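Local coordinates for protein glutamate racemase (Francisella tularensis subsp. tularensis, PDB 3OUT) that is a two-domain alpha/beta enzyme of the Asp/Glu/hydantoin racemase family, modelled here with D-glutamic acid in its pocket, at residues Gly19-Pro31 / Ser208-Phe220. Numbering follows the deposited sequence.
Sequences GLTIVKNLMSILP and SLQASKMLYSLLF
Ser208, at the start of helix 208-220, meets Thr21, Ile22 and Asn25 of helix 20-29. OG of Ser208 is hydrogen-bonded to OD1 of Asp206, just before the helix, while CD1 of Ile22 lies 3.3 Å from Ser208 O. The amide of Asn25 reaches this end with its CG beside the backbone N (chi1 -70°), yet Asn25 ND2 and Leu209 N, 3.4 Å apart, are both donors and merely touch. CD1 of Leu209 crosses the Asn25 side chain at a slant, touching its CB; the isobutyl group lies at the exposed side of the contact and shields the aliphatic part of Asn25. On the inner side Ala211, small enough for close approach, meets CD1 of Ile22 with its methyl.

Ser212 is a knob in a hole formed by Ile22, Asn25, Leu26 and Ile29, its CA 5.9 Å from that of Leu26. With OG anti to its own carbonyl carbon (chi1 -56°), the hydroxyl turns back and donates to Ser208 O at 3.1 Å; Ser212 N reaches the same oxygen from the opposite face of the carbonyl plane. A buried polar group thus packs among hydrocarbon. Farther on, CD2 of Leu215 meets CD2 of Leu26, and both side chains also rest on strand 10-14.

Tyr216 takes CD1 of Ile29 against its CB, and the edge of its ring receives CD2 of Leu30, just after helix 20-29, 3.6 Å from CD1 of Tyr216. Leu219 ends the seam, methyl to methyl with Leu30.

The helix axes approach to 9.0 Å at 50°. No clear hydrogen bond links the two segments, so van der Waals packing probably dominates their association, with the hydroxyls of Ser208 and Ser212 satisfied by Asp206 and Ser208 O.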
ATOM      1  N   GLY B  19      11.884   5.703 -16.100  1.00  9.39           N
ATOM      2  CA  GLY B  19      13.121   6.139 -15.423  1.00  9.06           C
ATOM      3  C   GLY B  19      14.325   5.263 -15.680  1.00  8.79           C
ATOM      4  O   GLY B  19      15.425   5.610 -15.261  1.00  9.20           O
ATOM      5  N   LEU B  20      14.122   4.099 -16.303  1.00  8.46           N
ATOM      6  CA  LEU B  20      15.216   3.188 -16.642  1.00  8.35           C
ATOM      7  C   LEU B  20      16.191   3.868 -17.626  1.00  9.97           C
ATOM      8  O   LEU B  20      17.358   3.495 -17.682  1.00  9.70           O
ATOM      9  CB  LEU B  20      14.692   1.854 -17.200  1.00  7.36           C
ATOM     10  CG  LEU B  20      14.039   1.000 -16.116  1.00  6.81           C
ATOM     11  CD1 LEU B  20      13.159  -0.070 -16.695  1.00  9.16           C
ATOM     12  CD2 LEU B  20      15.188   0.394 -15.215  1.00  7.39           C
ATOM     13  N   THR B  21      15.715   4.848 -18.387  0.50 10.72           N
ATOM     14  CA  THR B  21      16.612   5.596 -19.248  0.50 11.20           C
ATOM     15  C   THR B  21      17.734   6.291 -18.472  0.50 11.36           C
ATOM     16  O   THR B  21      18.859   6.384 -18.986  0.50 10.98           O
ATOM     17  CB  THR B  21      15.873   6.604 -20.107  0.50 12.08           C
ATOM     18  OG1 THR B  21      15.060   5.899 -21.060  0.50 10.88           O
ATOM     19  CG2 THR B  21      16.876   7.511 -20.808  0.50 11.56           C
ATOM     20  N   ILE B  22      17.451   6.758 -17.247  1.00 10.71           N
ATOM     21  CA  ILE B  22      18.477   7.417 -16.397  1.00 11.37           C
ATOM     22  C   ILE B  22      19.554   6.402 -16.031  1.00 11.05           C
ATOM     23  O   ILE B  22      20.744   6.739 -15.933  1.00 10.49           O
ATOM     24  CB  ILE B  22      17.880   8.024 -15.101  1.00 12.05           C
ATOM     25  CG1 ILE B  22      17.029   9.248 -15.449  1.00 15.16           C
ATOM     26  CG2 ILE B  22      18.972   8.369 -14.062  1.00 12.50           C
ATOM     27  CD1 ILE B  22      17.796  10.530 -15.576  1.00 19.10           C
ATOM     28  N   VAL B  23      19.161   5.146 -15.805  1.00 10.18           N
ATOM     29  CA  VAL B  23      20.138   4.107 -15.527  1.00  9.69           C
ATOM     30  C   VAL B  23      21.098   3.946 -16.723  1.00 10.06           C
ATOM     31  O   VAL B  23      22.323   3.908 -16.566  1.00  9.46           O
ATOM     32  CB  VAL B  23      19.434   2.771 -15.162  1.00  9.68           C
ATOM     33  CG1 VAL B  23      20.478   1.683 -14.914  1.00  9.55           C
ATOM     34  CG2 VAL B  23      18.600   2.985 -13.901  1.00 11.09           C
ATOM     35  N   LYS B  24      20.520   3.878 -17.917  1.00  9.97           N
ATOM     36  CA  LYS B  24      21.260   3.809 -19.165  1.00 10.53           C
ATOM     37  C   LYS B  24      22.259   5.000 -19.255  1.00 10.62           C
ATOM     38  O   LYS B  24      23.460   4.829 -19.548  1.00 10.11           O
ATOM     39  CB  LYS B  24      20.285   3.770 -20.344  1.00 10.86           C
ATOM     40  CG  LYS B  24      20.935   3.831 -21.742  1.00 14.03           C
ATOM     41  CD  LYS B  24      19.915   4.201 -22.828  1.00 18.21           C
ATOM     42  CE  LYS B  24      19.601   5.722 -22.863  1.00 22.48           C
ATOM     43  NZ  LYS B  24      18.579   6.136 -23.905  1.00 24.65           N
ATOM     44  N   ASN B  25      21.757   6.188 -18.975  1.00 10.40           N
ATOM     45  CA  ASN B  25      22.568   7.381 -19.098  1.00  9.94           C
ATOM     46  C   ASN B  25      23.729   7.322 -18.116  1.00  9.82           C
ATOM     47  O   ASN B  25      24.804   7.615 -18.411  1.00  9.82           O
ATOM     48  CB  ASN B  25      21.741   8.648 -18.848  1.00 10.22           C
ATOM     49  CG  ASN B  25      20.735   8.951 -19.956  1.00 11.45           C
ATOM     50  OD1 ASN B  25      20.939   8.659 -21.087  1.00 17.08           O
ATOM     51  ND2 ASN B  25      19.704   9.588 -19.597  1.00 14.80           N
ATOM     52  N   LEU B  26      23.419   6.932 -16.894  1.00 10.39           N
ATOM     53  CA  LEU B  26      24.442   6.846 -15.859  1.00 10.52           C
ATOM     54  C   LEU B  26      25.512   5.843 -16.217  1.00 11.50           C
ATOM     55  O   LEU B  26      26.643   6.065 -15.972  1.00 12.29           O
ATOM     56  CB  LEU B  26      23.868   6.537 -14.451  1.00 10.26           C
ATOM     57  CG  LEU B  26      22.985   7.606 -13.817  1.00 11.16           C
ATOM     58  CD1 LEU B  26      22.342   7.079 -12.544  1.00 12.29           C
ATOM     59  CD2 LEU B  26      23.717   8.905 -13.519  1.00 13.61           C
HETATM   60  N   MSE B  27      25.095   4.724 -16.798  1.00 11.77           N
HETATM   61  CA  MSE B  27      26.019   3.665 -17.180  1.00 11.29           C
HETATM   62  C   MSE B  27      26.957   4.129 -18.286  1.00 12.21           C
HETATM   63  O   MSE B  27      28.003   3.524 -18.517  1.00 12.48           O
HETATM   64  CB  MSE B  27      25.252   2.420 -17.628  1.00 13.71           C
HETATM   65  CG  MSE B  27      24.658   1.612 -16.486  1.00 14.91           C
HETATM   66 SE   MSE B  27      23.569   0.118 -17.107  1.00 34.15          SE
HETATM   67  CE  MSE B  27      22.294   1.108 -18.202  1.00 16.56           C
ATOM     68  N   SER B  28      26.579   5.205 -18.968  1.00 10.59           N
ATOM     69  CA  SER B  28      27.403   5.735 -20.048  1.00 10.06           C
ATOM     70  C   SER B  28      28.405   6.797 -19.619  1.00 11.02           C
ATOM     71  O   SER B  28      29.331   7.013 -20.324  1.00 10.98           O
ATOM     72  CB  SER B  28      26.540   6.286 -21.189  1.00 10.79           C
ATOM     73  OG  SER B  28      26.073   7.563 -20.904  1.00 12.31           O
ATOM     74  N   ILE B  29      28.159   7.434 -18.466  1.00  9.74           N
ATOM     75  CA  ILE B  29      29.065   8.500 -17.975  1.00 10.96           C
ATOM     76  C   ILE B  29      29.779   8.140 -16.671  1.00 12.16           C
ATOM     77  O   ILE B  29      30.791   8.777 -16.326  1.00 13.51           O
ATOM     78  CB  ILE B  29      28.383   9.897 -17.842  1.00 10.38           C
ATOM     79  CG1 ILE B  29      27.258   9.886 -16.808  1.00 12.54           C
ATOM     80  CG2 ILE B  29      27.828  10.359 -19.180  1.00 12.06           C
ATOM     81  CD1 ILE B  29      26.552  11.236 -16.677  1.00 14.43           C
ATOM     82  N   LEU B  30      29.244   7.143 -15.957  1.00 10.72           N
ATOM     83  CA  LEU B  30      29.754   6.718 -14.648  1.00 12.73           C
ATOM     84  C   LEU B  30      29.785   5.194 -14.604  1.00 12.30           C
ATOM     85  O   LEU B  30      29.089   4.549 -13.823  1.00 11.32           O
ATOM     86  CB  LEU B  30      28.882   7.299 -13.529  1.00 12.90           C
ATOM     87  CG  LEU B  30      29.030   8.767 -13.183  1.00 14.14           C
ATOM     88  CD1 LEU B  30      27.847   9.295 -12.398  1.00 15.41           C
ATOM     89  CD2 LEU B  30      30.366   8.897 -12.382  1.00 12.74           C
ATOM     90  N   PRO B  31      30.603   4.569 -15.457  1.00 12.32           N
ATOM     91  CA  PRO B  31      30.544   3.131 -15.611  1.00 12.73           C
ATOM     92  C   PRO B  31      31.026   2.307 -14.420  1.00 12.43           C
ATOM     93  O   PRO B  31      30.752   1.108 -14.414  1.00 14.87           O
ATOM     94  CB  PRO B  31      31.488   2.878 -16.801  1.00 13.27           C
ATOM     95  CG  PRO B  31      32.364   4.054 -16.780  1.00 13.98           C
ATOM     96  CD  PRO B  31      31.511   5.191 -16.440  1.00 13.94           C
ATOM     97  N   SER B 208      16.645  13.916 -19.534  1.00 12.31           N
ATOM     98  CA  SER B 208      17.283  12.797 -18.794  1.00 13.11           C
ATOM     99  C   SER B 208      18.786  12.801 -18.728  1.00 11.94           C
ATOM    100  O   SER B 208      19.357  12.563 -17.662  1.00 11.23           O
ATOM    101  CB  SER B 208      16.812  11.433 -19.303  1.00 14.96           C
ATOM    102  OG  SER B 208      16.986  11.323 -20.685  1.00 22.49           O
ATOM    103  N   LEU B 209      19.461  13.014 -19.856  1.00 11.36           N
ATOM    104  CA  LEU B 209      20.918  13.004 -19.832  1.00 11.28           C
ATOM    105  C   LEU B 209      21.473  14.178 -19.020  1.00 11.07           C
ATOM    106  O   LEU B 209      22.421  14.007 -18.274  1.00 12.50           O
ATOM    107  CB  LEU B 209      21.500  12.997 -21.254  1.00 12.00           C
ATOM    108  CG  LEU B 209      23.023  12.890 -21.322  1.00 14.82           C
ATOM    109  CD1 LEU B 209      23.607  11.614 -20.659  1.00 13.83           C
ATOM    110  CD2 LEU B 209      23.404  13.011 -22.820  1.00 13.29           C
ATOM    111  N   GLN B 210      20.868  15.347 -19.176  1.00 12.03           N
ATOM    112  CA  GLN B 210      21.251  16.542 -18.397  1.00 11.65           C
ATOM    113  C   GLN B 210      21.159  16.249 -16.905  1.00 12.37           C
ATOM    114  O   GLN B 210      22.084  16.593 -16.149  1.00 11.52           O
ATOM    115  CB  GLN B 210      20.382  17.722 -18.769  1.00 11.73           C
ATOM    116  CG  GLN B 210      20.641  19.028 -17.987  1.00 12.80           C
ATOM    117  CD  GLN B 210      21.994  19.707 -18.282  1.00 18.02           C
ATOM    118  OE1 GLN B 210      22.890  19.134 -18.885  1.00 15.49           O
ATOM    119  NE2 GLN B 210      22.123  20.948 -17.850  1.00 20.21           N
ATOM    120  N   ALA B 211      20.072  15.594 -16.476  1.00 11.22           N
ATOM    121  CA  ALA B 211      19.953  15.212 -15.062  1.00 10.93           C
ATOM    122  C   ALA B 211      21.096  14.302 -14.628  1.00 11.15           C
ATOM    123  O   ALA B 211      21.707  14.474 -13.561  1.00 10.33           O
ATOM    124  CB  ALA B 211      18.522  14.533 -14.774  1.00 10.17           C
ATOM    125  N   SER B 212      21.416  13.318 -15.468  1.00 10.99           N
ATOM    126  CA  SER B 212      22.550  12.439 -15.170  1.00 12.14           C
ATOM    127  C   SER B 212      23.874  13.203 -15.073  1.00 12.05           C
ATOM    128  O   SER B 212      24.672  12.946 -14.182  1.00 12.31           O
ATOM    129  CB  SER B 212      22.621  11.326 -16.202  1.00 12.50           C
ATOM    130  OG  SER B 212      21.384  10.620 -16.250  1.00 14.65           O
ATOM    131  N   LYS B 213      24.092  14.139 -15.994  1.00 12.51           N
ATOM    132  CA  LYS B 213      25.288  15.010 -15.942  1.00 13.18           C
ATOM    133  C   LYS B 213      25.371  15.865 -14.696  1.00 12.42           C
ATOM    134  O   LYS B 213      26.470  16.062 -14.174  1.00 12.39           O
ATOM    135  CB  LYS B 213      25.360  15.869 -17.187  1.00 14.60           C
ATOM    136  CG  LYS B 213      25.592  15.014 -18.408  1.00 17.51           C
ATOM    137  CD  LYS B 213      26.027  15.788 -19.599  1.00 24.35           C
ATOM    138  CE  LYS B 213      25.084  16.827 -20.038  1.00 26.85           C
ATOM    139  NZ  LYS B 213      25.642  17.537 -21.252  1.00 29.58           N
HETATM  140  N   MSE B 214      24.221  16.351 -14.219  1.00 12.46           N
HETATM  141  CA  MSE B 214      24.172  17.101 -12.969  1.00 13.15           C
HETATM  142  C   MSE B 214      24.648  16.224 -11.811  1.00 13.80           C
HETATM  143  O   MSE B 214      25.368  16.686 -10.931  1.00 14.33           O
HETATM  144  CB  MSE B 214      22.773  17.706 -12.715  1.00 13.16           C
HETATM  145  CG  MSE B 214      22.457  18.836 -13.657  1.00 13.22           C
HETATM  146 SE   MSE B 214      20.632  19.412 -13.357  1.00 20.75          SE
HETATM  147  CE  MSE B 214      20.857  21.299 -13.853  1.00 20.30           C
ATOM    148  N   LEU B 215      24.215  14.964 -11.791  1.00 13.71           N
ATOM    149  CA  LEU B 215      24.661  14.048 -10.765  1.00 13.96           C
ATOM    150  C   LEU B 215      26.175  13.776 -10.905  1.00 14.17           C
ATOM    151  O   LEU B 215      26.876  13.851  -9.932  1.00 14.31           O
ATOM    152  CB  LEU B 215      23.864  12.748 -10.813  1.00 14.82           C
ATOM    153  CG  LEU B 215      24.305  11.692  -9.784  1.00 17.39           C
ATOM    154  CD1 LEU B 215      24.371  12.272  -8.379  1.00 17.27           C
ATOM    155  CD2 LEU B 215      23.362  10.520  -9.810  1.00 19.79           C
ATOM    156  N   TYR B 216      26.663  13.525 -12.119  1.00 14.95           N
ATOM    157  CA  TYR B 216      28.101  13.385 -12.364  1.00 14.67           C
ATOM    158  C   TYR B 216      28.885  14.589 -11.776  1.00 15.62           C
ATOM    159  O   TYR B 216      29.864  14.406 -11.039  1.00 14.79           O
ATOM    160  CB  TYR B 216      28.443  13.248 -13.856  1.00 15.65           C
ATOM    161  CG  TYR B 216      29.935  13.296 -14.043  1.00 16.54           C
ATOM    162  CD1 TYR B 216      30.714  12.159 -13.906  1.00 18.65           C
ATOM    163  CD2 TYR B 216      30.571  14.499 -14.300  1.00 21.52           C
ATOM    164  CE1 TYR B 216      32.101  12.214 -14.011  1.00 20.55           C
ATOM    165  CE2 TYR B 216      31.959  14.573 -14.409  1.00 22.60           C
ATOM    166  CZ  TYR B 216      32.713  13.423 -14.257  1.00 22.77           C
ATOM    167  OH  TYR B 216      34.090  13.498 -14.366  1.00 25.16           O
ATOM    168  N   SER B 217      28.448  15.814 -12.084  1.00 15.67           N
ATOM    169  CA  SER B 217      29.219  16.984 -11.650  1.00 17.69           C
ATOM    170  C   SER B 217      29.284  17.052 -10.144  1.00 17.82           C
ATOM    171  O   SER B 217      30.338  17.348  -9.580  1.00 18.08           O
ATOM    172  CB  SER B 217      28.623  18.270 -12.193  1.00 18.13           C
ATOM    173  OG  SER B 217      28.765  18.281 -13.584  1.00 23.14           O
ATOM    174  N   LEU B 218      28.161  16.744  -9.485  1.00 16.79           N
ATOM    175  CA  LEU B 218      28.126  16.744  -8.050  1.00 18.03           C
ATOM    176  C   LEU B 218      29.079  15.715  -7.472  1.00 17.87           C
ATOM    177  O   LEU B 218      29.833  16.022  -6.560  1.00 18.99           O
ATOM    178  CB  LEU B 218      26.712  16.500  -7.524  1.00 17.62           C
ATOM    179  CG  LEU B 218      26.470  16.661  -6.018  1.00 21.11           C
ATOM    180  CD1 LEU B 218      24.987  16.984  -5.727  1.00 21.24           C
ATOM    181  CD2 LEU B 218      26.925  15.441  -5.239  1.00 25.93           C
ATOM    182  N   LEU B 219      29.036  14.483  -7.970  1.00 16.87           N
ATOM    183  CA  LEU B 219      29.942  13.449  -7.424  1.00 17.25           C
ATOM    184  C   LEU B 219      31.416  13.785  -7.656  1.00 18.86           C
ATOM    185  O   LEU B 219      32.256  13.589  -6.793  1.00 18.68           O
ATOM    186  CB  LEU B 219      29.641  12.089  -8.034  1.00 16.77           C
ATOM    187  CG  LEU B 219      28.259  11.534  -7.697  1.00 13.15           C
ATOM    188  CD1 LEU B 219      28.058  10.231  -8.434  1.00 13.76           C
ATOM    189  CD2 LEU B 219      28.067  11.284  -6.196  1.00 13.78           C
ATOM    190  N   PHE B 220      31.716  14.276  -8.846  1.00 20.47           N
ATOM    191  CA  PHE B 220      33.084  14.624  -9.194  1.00 22.69           C
ATOM    192  C   PHE B 220      33.600  15.751  -8.314  1.00 24.05           C
ATOM    193  O   PHE B 220      34.695  15.656  -7.730  1.00 24.48           O
ATOM    194  CB  PHE B 220      33.145  15.034 -10.655  1.00 22.79           C
ATOM    195  CG  PHE B 220      34.468  15.602 -11.059  1.00 24.36           C
ATOM    196  CD1 PHE B 220      35.520  14.767 -11.392  1.00 25.49           C
ATOM    197  CD2 PHE B 220      34.659  16.972 -11.101  1.00 25.38           C
ATOM    198  CE1 PHE B 220      36.765  15.300 -11.754  1.00 26.94           C
ATOM    199  CE2 PHE B 220      35.905  17.511 -11.478  1.00 25.83           C
ATOM    200  CZ  PHE B 220      36.942  16.679 -11.805  1.00 26.45           C
TER